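Local coordinates for protein alcohol dehydrogenase, zinc-containing (Thermotoga maritima, PDB 1VJ0) that probably works as a zinc-dependent oxidoreductase of the medium-chain alcohol dehydrogenase family, carrying two bound zinc ions in each subunit, at residues Glu123-Pro128 with Thr329-Lys334; Arg108-Gly113 with Pro157-Leu162. One frame throughout, in Å; residues are numbered along the deposited sequence.

Interaction 1: residues Glu123-Pro128 with Thr329-Lys334. With ZN (zinc ion), chain E.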
loop_
_atom_site.group_PDB
_atom_site.type_symbol
_atom_site.label_atom_id
_atom_site.label_comp_id
_atom_site.label_asym_id
_atom_site.label_seq_id
_atom_site.Cartn_x
_atom_site.Cartn_y
_atom_site.Cartn_z
ATOM N N GLU A 123 -5.997 -13.390 3.680
ATOM C CA GLU A 123 -7.303 -12.880 4.062
ATOM C C GLU A 123 -8.078 -13.956 4.827
ATOM O O GLU A 123 -9.089 -14.450 4.353
ATOM C CB GLU A 123 -8.080 -12.508 2.792
ATOM C CG GLU A 123 -7.439 -11.421 1.952
ATOM C CD GLU A 123 -7.902 -11.383 0.493
ATOM O OE1 GLU A 123 -8.182 -12.423 -0.151
ATOM O OE2 GLU A 123 -7.936 -10.264 -0.042
ATOM N N PRO A 124 -7.636 -14.295 6.032
ATOM C CA PRO A 124 -8.242 -15.385 6.784
ATOM C C PRO A 124 -9.709 -15.194 7.142
ATOM O O PRO A 124 -10.419 -16.195 7.323
ATOM C CB PRO A 124 -7.396 -15.475 8.063
ATOM C CG PRO A 124 -6.390 -14.401 7.994
ATOM C CD PRO A 124 -6.527 -13.668 6.764
ATOM N N TYR A 125 -10.163 -13.947 7.212
ATOM C CA TYR A 125 -11.597 -13.652 7.449
ATOM C C TYR A 125 -12.420 -14.252 6.313
ATOM O O TYR A 125 -13.643 -14.489 6.457
ATOM C CB TYR A 125 -11.834 -12.116 7.632
ATOM C CG TYR A 125 -11.034 -11.246 6.712
ATOM C CD1 TYR A 125 -9.736 -10.833 7.032
ATOM C CD2 TYR A 125 -11.536 -10.894 5.475
ATOM C CE1 TYR A 125 -8.982 -10.104 6.128
ATOM C CE2 TYR A 125 -10.801 -10.150 4.581
ATOM C CZ TYR A 125 -9.523 -9.785 4.899
ATOM O OH TYR A 125 -8.847 -9.066 3.937
ATOM N N LEU A 126 -11.790 -14.501 5.155
ATOM C CA LEU A 126 -12.503 -15.121 4.006
ATOM C C LEU A 126 -12.404 -16.670 3.892
ATOM O O LEU A 126 -12.890 -17.271 2.933
ATOM C CB LEU A 126 -12.097 -14.484 2.668
ATOM C CG LEU A 126 -12.228 -12.967 2.576
ATOM C CD1 LEU A 126 -11.731 -12.384 1.267
ATOM C CD2 LEU A 126 -13.633 -12.573 2.863
ATOM N N CYS A 127 -11.814 -17.304 4.878
ATOM C CA CYS A 127 -11.620 -18.748 4.859
ATOM C C CYS A 127 -13.008 -19.411 4.761
ATOM O O CYS A 127 -13.906 -19.082 5.511
ATOM C CB CYS A 127 -10.931 -19.151 6.140
ATOM S SG CYS A 127 -10.829 -20.943 6.386
ATOM N N PRO A 128 -13.219 -20.291 3.801
ATOM C CA PRO A 128 -14.517 -20.960 3.701
ATOM C C PRO A 128 -14.770 -21.992 4.827
ATOM O O PRO A 128 -15.851 -22.540 4.899
ATOM C CB PRO A 128 -14.446 -21.656 2.334
ATOM C CG PRO A 128 -12.944 -21.858 2.075
ATOM C CD PRO A 128 -12.261 -20.738 2.788
ATOM N N THR A 329 -7.557 -12.198 13.260
ATOM C CA THR A 329 -6.768 -12.010 14.455
ATOM C C THR A 329 -5.941 -10.726 14.470
ATOM O O THR A 329 -5.756 -10.193 15.514
ATOM C CB THR A 329 -5.871 -13.218 14.655
ATOM O OG1 THR A 329 -6.702 -14.356 14.932
ATOM C CG2 THR A 329 -4.959 -13.050 15.860
ATOM N N SER A 330 -5.480 -10.228 13.322
ATOM C CA SER A 330 -4.810 -8.943 13.299
ATOM C C SER A 330 -5.782 -7.826 13.698
ATOM O O SER A 330 -5.437 -6.925 14.461
ATOM C CB SER A 330 -4.132 -8.650 11.942
ATOM O OG SER A 330 -5.106 -8.324 10.917
ATOM N N HIS A 331 -7.018 -7.886 13.231
ATOM C CA HIS A 331 -7.976 -6.883 13.605
ATOM C C HIS A 331 -8.337 -6.977 15.085
ATOM O O HIS A 331 -8.530 -5.941 15.758
ATOM C CB HIS A 331 -9.252 -7.010 12.770
ATOM C CG HIS A 331 -9.026 -6.960 11.302
ATOM N ND1 HIS A 331 -9.509 -7.933 10.448
ATOM C CD2 HIS A 331 -8.330 -6.086 10.527
ATOM C CE1 HIS A 331 -9.161 -7.632 9.200
ATOM N NE2 HIS A 331 -8.438 -6.521 9.218
ATOM N N PHE A 332 -8.466 -8.214 15.560
ATOM C CA PHE A 332 -8.712 -8.542 16.985
ATOM C C PHE A 332 -7.715 -7.829 17.946
ATOM O O PHE A 332 -8.078 -7.086 18.860
ATOM C CB PHE A 332 -8.717 -10.095 17.119
ATOM C CG PHE A 332 -8.586 -10.614 18.530
ATOM C CD1 PHE A 332 -9.563 -10.389 19.476
ATOM C CD2 PHE A 332 -7.480 -11.309 18.898
ATOM C CE1 PHE A 332 -9.407 -10.903 20.790
ATOM C CE2 PHE A 332 -7.317 -11.798 20.205
ATOM C CZ PHE A 332 -8.281 -11.585 21.128
ATOM N N VAL A 333 -6.441 -8.033 17.692
ATOM C CA VAL A 333 -5.407 -7.487 18.541
ATOM C C VAL A 333 -5.453 -5.949 18.516
ATOM O O VAL A 333 -5.381 -5.274 19.558
ATOM C CB VAL A 333 -4.035 -8.033 18.027
ATOM C CG1 VAL A 333 -2.875 -7.167 18.458
ATOM C CG2 VAL A 333 -3.858 -9.460 18.429
ATOM N N LYS A 334 -5.586 -5.378 17.331
ATOM C CA LYS A 334 -5.592 -3.919 17.230
ATOM C C LYS A 334 -6.845 -3.300 17.837
ATOM O O LYS A 334 -6.827 -2.189 18.383
ATOM C CB LYS A 334 -5.391 -3.488 15.781
ATOM C CG LYS A 334 -4.123 -4.025 15.184
ATOM C CD LYS A 334 -4.010 -3.789 13.682
ATOM C CE LYS A 334 -2.775 -4.529 13.140
ATOM N NZ LYS A 334 -2.670 -4.630 11.612
HETATM ZN ZN ZN E . -8.663 -21.284 5.425
#
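The side chains of His331 and Tyr125 make this contact between them, where the first turn of helix 329-340 faces the short 3-10 turn at 124-126. Thr329 opens the helix, and Ser330 follows, its OG sitting above the rim of one face of the His331 imidazole. His331 then reaches across: with CG anti to the carbonyl carbon (chi1 -56°), CE1 comes 3.9 Å from Tyr125 CD1, and Tyr125 CE1 is equally near. Tyr125 CD1 lies at the edge of the imidazole, near its plane, while His331 CE1 approaches the tyrosine ring obliquely. Ring centroids are 5.7 Å apart and the planes meet at 45°. His185 of helix 170-188 joins them, stacking on His331 and also meeting the Tyr125 ring. Two residues after Tyr125, Cys127 SG binds the zinc ion at 2.4 Å, together with Cys112, Cys115 and Cys118. Across the two segments the contact is carbon against carbon, while ND1 of His331 accepts from the backbone N of Asp328; that bond helps to fix the rotation of the imidazole and probably favours its hydrogen on NE2.

Interaction 2: residues Arg108-Gly113 with Pro157-Leu162; sequences RGITCG and PETDVL. With ZN (zinc ion), chain E.
Ile110 is the hub of this contact, its side chain reaching from the short strand 109-110 to the turn that leads into strand 161-164. Its two branches part company at CB. CG2 meets the aliphatic root of Glu158, with 3.8 Å between Ile110 CG2 and Glu158 CB. The other branch, CG1, is anti to the carbonyl carbon and runs on extended (chi2 179°), which carries CD1 to Thr159: Ile110 CD1 stands 3.6 Å from Thr159 OG1 and 3.9 Å from Thr159 N. Ile110 and Thr159 side chains cross at about a right angle.

Glu158 covers Ile110 with its CB alone. Its chain bends at chi2 (88°), and the carboxylate heads away from the isoleucine on the exposed side of the turn. Thr159 is buried, and its hydroxyl touches CD1 of Ile110 only by packing; its polar partners are Tyr133 OH and the carbonyl of Asp156, which hold the group in place.

The backbones stay apart, 6.0 Å between Ile110 CA and Thr159 CA, and a single water spans them. It donates to Gly109 O at 2.7 Å and accepts from Asp160 N at 3.0 Å, so a carbonyl and an amide that do not pair directly are both served. Strand 109-110 finds its backbone partner instead in strand 131-132, through Ile110 and Lys131.

Just past Ile110 the chain reaches Cys112, whose SG binds the zinc ion at 2.4 Å. This is the start of the four-cysteine structural zinc lobe of medium-chain dehydrogenases, completed by Cys115, Cys118 and Cys127; the base of the lobe packs here on the turn before strand 161-164 of the same GroES-like catalytic domain.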
loop_
_atom_site.group_PDB
_atom_site.type_symbol
_atom_site.label_atom_id
_atom_site.label_comp_id
_atom_site.label_asym_id
_atom_site.label_seq_id
_atom_site.Cartn_x
_atom_site.Cartn_y
_atom_site.Cartn_z
ATOM N N ARG A 108 -13.292 -15.137 18.182
ATOM C CA ARG A 108 -14.398 -16.097 18.042
ATOM C C ARG A 108 -14.233 -17.081 16.900
ATOM O O ARG A 108 -14.786 -18.177 16.931
ATOM C CB ARG A 108 -15.709 -15.310 17.856
ATOM C CG ARG A 108 -15.854 -14.552 16.553
ATOM C CD ARG A 108 -17.243 -13.960 16.436
ATOM N NE ARG A 108 -17.454 -13.288 15.177
ATOM C CZ ARG A 108 -16.984 -12.078 14.901
ATOM N NH1 ARG A 108 -16.313 -11.419 15.785
ATOM N NH2 ARG A 108 -17.187 -11.526 13.717
ATOM N N GLY A 109 -13.456 -16.696 15.884
ATOM C CA GLY A 109 -13.357 -17.473 14.657
ATOM C C GLY A 109 -12.037 -18.184 14.524
ATOM O O GLY A 109 -10.977 -17.627 14.852
ATOM N N ILE A 110 -12.093 -19.436 14.090
ATOM C CA ILE A 110 -10.886 -20.232 13.843
ATOM C C ILE A 110 -10.930 -20.568 12.357
ATOM O O ILE A 110 -11.979 -20.959 11.844
ATOM C CB ILE A 110 -10.909 -21.524 14.652
ATOM C CG1 ILE A 110 -10.781 -21.221 16.168
ATOM C CG2 ILE A 110 -9.807 -22.514 14.161
ATOM C CD1 ILE A 110 -10.837 -22.493 16.998
ATOM N N THR A 111 -9.828 -20.321 11.684
ATOM C CA THR A 111 -9.716 -20.576 10.254
ATOM C C THR A 111 -8.819 -21.788 10.072
ATOM O O THR A 111 -8.174 -22.208 11.011
ATOM C CB THR A 111 -9.160 -19.301 9.507
ATOM O OG1 THR A 111 -7.840 -18.956 9.953
ATOM C CG2 THR A 111 -10.019 -18.089 9.845
ATOM N N CYS A 112 -8.793 -22.337 8.880
ATOM C CA CYS A 112 -8.121 -23.604 8.620
ATOM C C CYS A 112 -6.605 -23.518 8.588
ATOM O O CYS A 112 -5.933 -24.487 8.941
ATOM C CB CYS A 112 -8.684 -24.274 7.377
ATOM S SG CYS A 112 -8.186 -23.601 5.756
ATOM N N GLY A 113 -6.062 -22.368 8.203
ATOM C CA GLY A 113 -4.637 -22.234 8.071
ATOM C C GLY A 113 -4.005 -23.003 6.926
ATOM O O GLY A 113 -2.781 -23.125 6.910
ATOM N N PRO A 157 -7.329 -25.664 20.728
ATOM C CA PRO A 157 -5.935 -25.192 20.760
ATOM C C PRO A 157 -5.649 -24.166 19.696
ATOM O O PRO A 157 -4.788 -23.318 19.867
ATOM C CB PRO A 157 -5.109 -26.486 20.565
ATOM C CG PRO A 157 -6.055 -27.513 19.997
ATOM C CD PRO A 157 -7.409 -27.120 20.529
ATOM N N GLU A 158 -6.391 -24.216 18.603
ATOM C CA GLU A 158 -6.178 -23.310 17.480
ATOM C C GLU A 158 -6.713 -21.901 17.740
ATOM O O GLU A 158 -6.467 -20.998 16.947
ATOM C CB GLU A 158 -6.859 -23.866 16.231
ATOM C CG GLU A 158 -6.240 -25.148 15.747
ATOM C CD GLU A 158 -6.821 -26.381 16.384
ATOM O OE1 GLU A 158 -7.739 -26.273 17.203
ATOM O OE2 GLU A 158 -6.332 -27.472 16.053
ATOM N N THR A 159 -7.503 -21.721 18.794
ATOM C CA THR A 159 -7.998 -20.411 19.128
ATOM C C THR A 159 -6.867 -19.372 19.395
ATOM O O THR A 159 -5.915 -19.598 20.192
ATOM C CB THR A 159 -8.838 -20.475 20.424
ATOM O OG1 THR A 159 -9.843 -21.492 20.333
ATOM C CG2 THR A 159 -9.567 -19.155 20.661
ATOM N N ASP A 160 -7.042 -18.203 18.793
ATOM C CA ASP A 160 -6.194 -17.055 19.120
ATOM C C ASP A 160 -6.680 -16.368 20.384
ATOM O O ASP A 160 -7.806 -15.880 20.488
ATOM C CB ASP A 160 -6.112 -16.098 17.940
ATOM C CG ASP A 160 -5.561 -16.792 16.680
ATOM O OD1 ASP A 160 -4.582 -17.561 16.761
ATOM O OD2 ASP A 160 -6.098 -16.676 15.586
ATOM N N VAL A 161 -5.770 -16.327 21.360
ATOM C CA VAL A 161 -6.066 -15.830 22.679
ATOM C C VAL A 161 -5.133 -14.671 22.999
ATOM O O VAL A 161 -3.953 -14.623 22.575
ATOM C CB VAL A 161 -5.875 -16.972 23.712
ATOM C CG1 VAL A 161 -6.182 -16.487 25.109
ATOM C CG2 VAL A 161 -6.763 -18.189 23.340
ATOM N N LEU A 162 -5.650 -13.758 23.816
ATOM C CA LEU A 162 -4.863 -12.686 24.395
ATOM C C LEU A 162 -5.191 -12.602 25.907
ATOM O O LEU A 162 -6.343 -12.482 26.259
ATOM C CB LEU A 162 -5.282 -11.394 23.723
ATOM C CG LEU A 162 -4.359 -10.204 23.592
ATOM C CD1 LEU A 162 -3.015 -10.611 22.980
ATOM C CD2 LEU A 162 -5.016 -9.093 22.733
HETATM ZN ZN ZN E . -8.663 -21.284 5.425
HETATM O O HOH W 1 -9.575 -17.829 17.207
#

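How the interactions relate
Both contacts brace the same zinc-bearing lobe, one at each end of it: interaction 2 where the chain enters at Cys112, interaction 1 where it leaves at Cys127, with both thiolates on one zinc ion. Interaction 1 is buried, aromatic and carried by ring carbons, and ties the lobe to helix 329-340. Interaction 2 is only partly buried, aliphatic, and bridged by water, and joins the lobe to the turn before strand 161-164. They meet directly. Thr329 OG1 and Asp160 OD2, 2.5 Å apart, probably share a hydrogen bond, and Cys127 CB packs on Thr111 CB at 3.8 Å. Each also reaches a neighbouring subunit, whose Lys119 forms a salt bridge with Asp160.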